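Local coordinates for C381 turret protein (Sulfolobus turreted icosahedral virus, PDB 4IND), which builds the turrets of an archaeal icosahedral virus as a subunit made of three consecutive jelly-roll domains, at residues T325-V330 against S351-A356; V272-T277 against V283-L288. One frame throughout, in Å; residues are numbered along the deposited sequence.

Overall arrangement
Both interactions lie in the third domain, within the range 268-378, and follow one another along the chain without nesting or crossing. Interaction 2 comes first: 272-277 and 283-288 close a short connection and bring together strands that are, within this chain, outermost in their two sheets. The chain then runs through strands 295-305 and 311-319 before interaction 1 closes the longer loop between 325-330 and 351-356, bridging over strand 311-319 within the second sheet. Strands 283-289 and 351-358 are neighbours in that sheet, linked by probable hydrogen bonds at Ala356 with Val283 and Ile352 with Leu288, and the contact centres are about 11 Å apart.

Interaction 1: residues T325-V330 against S351-A356; sequences TTYSTV and SIQLVA
Ser351, at the start of strand 351-358, meets the phenol of Tyr327 across one sheet of the third jelly roll, and the tyrosine reaches it by spanning strand 311-319, which runs between the two segments. Ser351 OG lies at the ring edge, in its plane, and forms a short hydrogen bond of 2.6 Å with Tyr327 OH, in which either hydroxyl could be the donor. The hydroxyl reaches the phenol because chi1 of Ser351 (-174°) swings it to the side facing away from the backbone N. Ile352 turns its side chain from the tyrosine into the sandwich, onto Leu316 and Ala318 of strand 311-319 and Leu297 and Leu299 of the opposing sheet. At Gln353 the chain comes back to the ring and lays its amide flat over one face, the two planes 6° apart. Its CG makes a CH-pi contact with that face, 4.1 Å from the centroid of the Tyr327 ring. Gln353 NE2 is hydrogen-bonded to Gln317 OE1 on the intervening strand, while Gln317 NE2 pairs with Thr329 OG1; the first bond helps to fix the rotation of the stacked amide, and the second ties Gln317 back to 325-330. Thr329 also makes backbone hydrogen bonds with a second subunit and packs on Phe271 of that subunit. Over the middle of the Tyr327 ring stands Gln353 OE1, 3.5 Å above its plane.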
loop_
_atom_site.group_PDB
_atom_site.type_symbol
_atom_site.label_atom_id
_atom_site.label_comp_id
_atom_site.label_asym_id
_atom_site.label_seq_id
_atom_site.Cartn_x
_atom_site.Cartn_y
_atom_site.Cartn_z
ATOM N N THR A 325 -29.996 -15.935 -4.886
ATOM C CA THR A 325 -31.181 -16.107 -4.040
ATOM C C THR A 325 -31.263 -17.515 -3.476
ATOM O O THR A 325 -32.148 -17.821 -2.671
ATOM C CB THR A 325 -32.481 -15.836 -4.812
ATOM O OG1 THR A 325 -32.475 -16.584 -6.036
ATOM C CG2 THR A 325 -32.619 -14.349 -5.118
ATOM N N THR A 326 -30.349 -18.377 -3.915
ATOM C CA THR A 326 -30.275 -19.727 -3.377
ATOM C C THR A 326 -29.329 -19.769 -2.170
ATOM O O THR A 326 -28.148 -19.419 -2.268
ATOM C CB THR A 326 -29.852 -20.752 -4.458
ATOM O OG1 THR A 326 -28.470 -20.572 -4.785
ATOM C CG2 THR A 326 -30.698 -20.576 -5.715
ATOM N N TYR A 327 -29.872 -20.170 -1.026
ATOM C CA TYR A 327 -29.095 -20.259 0.194
ATOM C C TYR A 327 -28.235 -21.514 0.177
ATOM O O TYR A 327 -28.664 -22.560 -0.304
ATOM C CB TYR A 327 -30.028 -20.290 1.412
ATOM C CG TYR A 327 -30.676 -18.961 1.742
ATOM C CD1 TYR A 327 -30.225 -18.197 2.799
ATOM C CD2 TYR A 327 -31.731 -18.470 0.987
ATOM C CE1 TYR A 327 -30.809 -16.984 3.109
ATOM C CE2 TYR A 327 -32.320 -17.251 1.290
ATOM C CZ TYR A 327 -31.853 -16.515 2.350
ATOM O OH TYR A 327 -32.418 -15.298 2.672
ATOM N N SER A 328 -27.016 -21.424 0.699
ATOM C CA SER A 328 -26.213 -22.632 0.871
ATOM C C SER A 328 -26.085 -22.972 2.341
ATOM O O SER A 328 -26.013 -22.086 3.198
ATOM C CB SER A 328 -24.839 -22.508 0.198
ATOM O OG SER A 328 -24.323 -21.187 0.284
ATOM N N THR A 329 -26.086 -24.266 2.628
ATOM C CA THR A 329 -25.918 -24.754 3.985
ATOM C C THR A 329 -24.506 -24.439 4.445
ATOM O O THR A 329 -23.542 -24.776 3.751
ATOM C CB THR A 329 -26.173 -26.259 4.047
ATOM O OG1 THR A 329 -27.525 -26.525 3.642
ATOM C CG2 THR A 329 -25.958 -26.791 5.456
ATOM N N VAL A 330 -24.384 -23.766 5.592
ATOM C CA VAL A 330 -23.065 -23.433 6.154
ATOM C C VAL A 330 -22.751 -24.286 7.399
ATOM O O VAL A 330 -21.606 -24.382 7.840
ATOM C CB VAL A 330 -22.928 -21.948 6.479
ATOM C CG1 VAL A 330 -22.878 -21.118 5.193
ATOM C CG2 VAL A 330 -24.071 -21.485 7.381
ATOM N N SER A 351 -27.615 -12.585 4.475
ATOM C CA SER A 351 -28.871 -13.194 4.907
ATOM C C SER A 351 -28.641 -14.597 5.451
ATOM O O SER A 351 -27.901 -15.386 4.857
ATOM C CB SER A 351 -29.879 -13.213 3.766
ATOM O OG SER A 351 -31.129 -13.680 4.222
ATOM N N ILE A 352 -29.268 -14.884 6.595
ATOM C CA ILE A 352 -29.129 -16.156 7.306
ATOM C C ILE A 352 -30.508 -16.729 7.600
ATOM O O ILE A 352 -31.390 -16.005 8.051
ATOM C CB ILE A 352 -28.471 -15.962 8.670
ATOM C CG1 ILE A 352 -27.192 -15.159 8.538
ATOM C CG2 ILE A 352 -28.197 -17.308 9.336
ATOM C CD1 ILE A 352 -26.157 -15.840 7.712
ATOM N N GLN A 353 -30.691 -18.027 7.371
ATOM C CA GLN A 353 -31.932 -18.694 7.757
ATOM C C GLN A 353 -31.644 -20.081 8.341
ATOM O O GLN A 353 -30.592 -20.677 8.091
ATOM C CB GLN A 353 -32.899 -18.800 6.569
ATOM C CG GLN A 353 -32.399 -19.711 5.452
ATOM C CD GLN A 353 -33.305 -19.705 4.233
ATOM O OE1 GLN A 353 -34.076 -18.762 4.016
ATOM N NE2 GLN A 353 -33.223 -20.771 3.431
ATOM N N LEU A 354 -32.572 -20.570 9.152
ATOM C CA LEU A 354 -32.499 -21.925 9.689
ATOM C C LEU A 354 -33.601 -22.759 9.062
ATOM O O LEU A 354 -34.782 -22.381 9.084
ATOM C CB LEU A 354 -32.678 -21.922 11.201
ATOM C CG LEU A 354 -32.511 -23.278 11.885
ATOM C CD1 LEU A 354 -31.055 -23.714 11.855
ATOM C CD2 LEU A 354 -33.009 -23.208 13.315
ATOM N N VAL A 355 -33.217 -23.884 8.479
ATOM C CA VAL A 355 -34.189 -24.788 7.895
ATOM C C VAL A 355 -34.210 -26.026 8.773
ATOM O O VAL A 355 -33.181 -26.645 9.002
ATOM C CB VAL A 355 -33.831 -25.154 6.445
ATOM C CG1 VAL A 355 -34.875 -26.099 5.863
ATOM C CG2 VAL A 355 -33.723 -23.896 5.588
ATOM N N ALA A 356 -35.382 -26.376 9.280
ATOM C CA ALA A 356 -35.478 -27.462 10.237
ATOM C C ALA A 356 -36.744 -28.260 10.003
ATOM O O ALA A 356 -37.712 -27.761 9.425
ATOM C CB ALA A 356 -35.442 -26.920 11.664
#

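Interaction 2: residues V272-T277 against V283-L288; sequences VTQSVT and VTQSIL
Val276 meets Val283 and Gln285 in the close-packed part of this contact, where two nearly antiparallel strands face each other with axes 8.9 Å apart. Val276 CG1 lies 4.1 Å from Val283 CG1, and the other branch of the same valine, CG2, rests 4.0 Å from Gln285 CG, so each methyl of Val276 has its own partner. Further along, Ile287 CD1 slides alongside the aliphatic part of Gln274 and comes 3.7 Å from its CG. Ile287 starts out obliquely to the contact, and it is the far end of its chain that does the touching. No hydrogen bond joins the segments, as expected where a jelly roll brings the outermost strands, within this chain, of its two sheets face to face: 266-278 is bonded instead to strand 365-377, and 283-289 to strand 351-358. A classic beta bulge sets Ile287 and Leu288 together opposite Ile352 in that second sheet. Toward solvent the contact is polar and looser. The partly exposed amides of Gln274 and Gln285 stack with their planes 18° apart, with 3.9 Å between Gln274 NE2 and Gln285 CD and no hydrogen bond between them. Each amide is instead held by its own strand. Gln274 NE2 donates to Ser275 O at 3.0 Å, and Gln285, folded back by a bend at chi2 (73°), sends its NE2 to Ser286 O at 2.9 Å in an almost straight bond, 175° at the hydrogen. At the exposed end Thr277 turns its side chain from the contact, its OG1 hydrogen-bonded to Thr366 OG1, while its carbonyl O stays 4.4 Å from Val283 CG2.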
loop_
_atom_site.group_PDB
_atom_site.type_symbol
_atom_site.label_atom_id
_atom_site.label_comp_id
_atom_site.label_asym_id
_atom_site.label_seq_id
_atom_site.Cartn_x
_atom_site.Cartn_y
_atom_site.Cartn_z
ATOM N N VAL A 272 -27.102 -13.720 19.550
ATOM C CA VAL A 272 -28.548 -13.709 19.366
ATOM C C VAL A 272 -29.104 -15.112 19.487
ATOM O O VAL A 272 -28.405 -16.104 19.265
ATOM C CB VAL A 272 -28.962 -13.049 18.024
ATOM C CG1 VAL A 272 -28.521 -13.894 16.848
ATOM C CG2 VAL A 272 -30.466 -12.842 17.987
ATOM N N THR A 273 -30.368 -15.191 19.867
ATOM C CA THR A 273 -31.001 -16.475 20.105
ATOM C C THR A 273 -32.335 -16.514 19.371
ATOM O O THR A 273 -33.013 -15.491 19.238
ATOM C CB THR A 273 -31.213 -16.719 21.612
ATOM O OG1 THR A 273 -31.507 -18.099 21.827
ATOM C CG2 THR A 273 -32.356 -15.875 22.133
ATOM N N GLN A 274 -32.710 -17.692 18.892
ATOM C CA GLN A 274 -33.948 -17.834 18.148
ATOM C C GLN A 274 -34.506 -19.225 18.365
ATOM O O GLN A 274 -33.813 -20.211 18.141
ATOM C CB GLN A 274 -33.683 -17.598 16.660
ATOM C CG GLN A 274 -34.888 -17.833 15.765
ATOM C CD GLN A 274 -35.976 -16.808 15.983
ATOM O OE1 GLN A 274 -35.708 -15.610 16.053
ATOM N NE2 GLN A 274 -37.215 -17.275 16.098
ATOM N N SER A 275 -35.755 -19.308 18.812
ATOM C CA SER A 275 -36.404 -20.599 18.985
ATOM C C SER A 275 -37.273 -20.956 17.795
ATOM O O SER A 275 -37.823 -20.081 17.122
ATOM C CB SER A 275 -37.234 -20.631 20.264
ATOM O OG SER A 275 -36.392 -20.743 21.394
ATOM N N VAL A 276 -37.378 -22.254 17.537
ATOM C CA VAL A 276 -38.208 -22.757 16.452
ATOM C C VAL A 276 -38.942 -23.979 16.952
ATOM O O VAL A 276 -38.335 -24.897 17.509
ATOM C CB VAL A 276 -37.376 -23.126 15.218
ATOM C CG1 VAL A 276 -38.258 -23.785 14.177
ATOM C CG2 VAL A 276 -36.716 -21.886 14.649
ATOM N N THR A 277 -40.257 -23.985 16.773
ATOM C CA THR A 277 -41.066 -25.109 17.209
ATOM C C THR A 277 -41.450 -25.979 16.029
ATOM O O THR A 277 -42.019 -25.496 15.046
ATOM C CB THR A 277 -42.324 -24.641 17.953
ATOM O OG1 THR A 277 -41.938 -24.000 19.173
ATOM C CG2 THR A 277 -43.215 -25.816 18.278
ATOM N N VAL A 283 -39.761 -26.191 8.472
ATOM C CA VAL A 283 -39.876 -24.770 8.739
ATOM C C VAL A 283 -38.626 -24.076 8.238
ATOM O O VAL A 283 -37.519 -24.543 8.482
ATOM C CB VAL A 283 -40.020 -24.498 10.241
ATOM C CG1 VAL A 283 -39.896 -23.007 10.522
ATOM C CG2 VAL A 283 -41.341 -25.035 10.753
ATOM N N THR A 284 -38.810 -22.979 7.513
ATOM C CA THR A 284 -37.694 -22.128 7.126
ATOM C C THR A 284 -37.819 -20.817 7.889
ATOM O O THR A 284 -38.725 -20.019 7.634
ATOM C CB THR A 284 -37.661 -21.870 5.610
ATOM O OG1 THR A 284 -37.450 -23.111 4.920
ATOM C CG2 THR A 284 -36.552 -20.910 5.262
ATOM N N GLN A 285 -36.916 -20.611 8.838
ATOM C CA GLN A 285 -36.983 -19.451 9.715
ATOM C C GLN A 285 -35.883 -18.452 9.400
ATOM O O GLN A 285 -34.699 -18.778 9.490
ATOM C CB GLN A 285 -36.856 -19.905 11.165
ATOM C CG GLN A 285 -36.703 -18.771 12.161
ATOM C CD GLN A 285 -37.984 -18.007 12.359
ATOM O OE1 GLN A 285 -39.000 -18.575 12.755
ATOM N NE2 GLN A 285 -37.948 -16.711 12.078
ATOM N N SER A 286 -36.265 -17.235 9.025
ATOM C CA SER A 286 -35.272 -16.193 8.794
ATOM C C SER A 286 -34.668 -15.801 10.126
ATOM O O SER A 286 -35.385 -15.636 11.112
ATOM C CB SER A 286 -35.901 -14.971 8.120
ATOM O OG SER A 286 -34.952 -13.920 8.019
ATOM N N ILE A 287 -33.348 -15.664 10.161
ATOM C CA ILE A 287 -32.675 -15.236 11.376
ATOM C C ILE A 287 -32.283 -13.782 11.224
ATOM O O ILE A 287 -32.507 -12.959 12.121
ATOM C CB ILE A 287 -31.399 -16.056 11.640
ATOM C CG1 ILE A 287 -31.731 -17.545 11.683
ATOM C CG2 ILE A 287 -30.733 -15.609 12.929
ATOM C CD1 ILE A 287 -32.835 -17.875 12.639
ATOM N N LEU A 288 -31.693 -13.458 10.080
ATOM C CA LEU A 288 -31.256 -12.101 9.832
ATOM C C LEU A 288 -31.124 -11.857 8.335
ATOM O O LEU A 288 -30.648 -12.712 7.596
ATOM C CB LEU A 288 -29.928 -11.844 10.543
ATOM C CG LEU A 288 -29.493 -10.388 10.707
ATOM C CD1 LEU A 288 -30.710 -9.473 10.828
ATOM C CD2 LEU A 288 -28.594 -10.268 11.929
#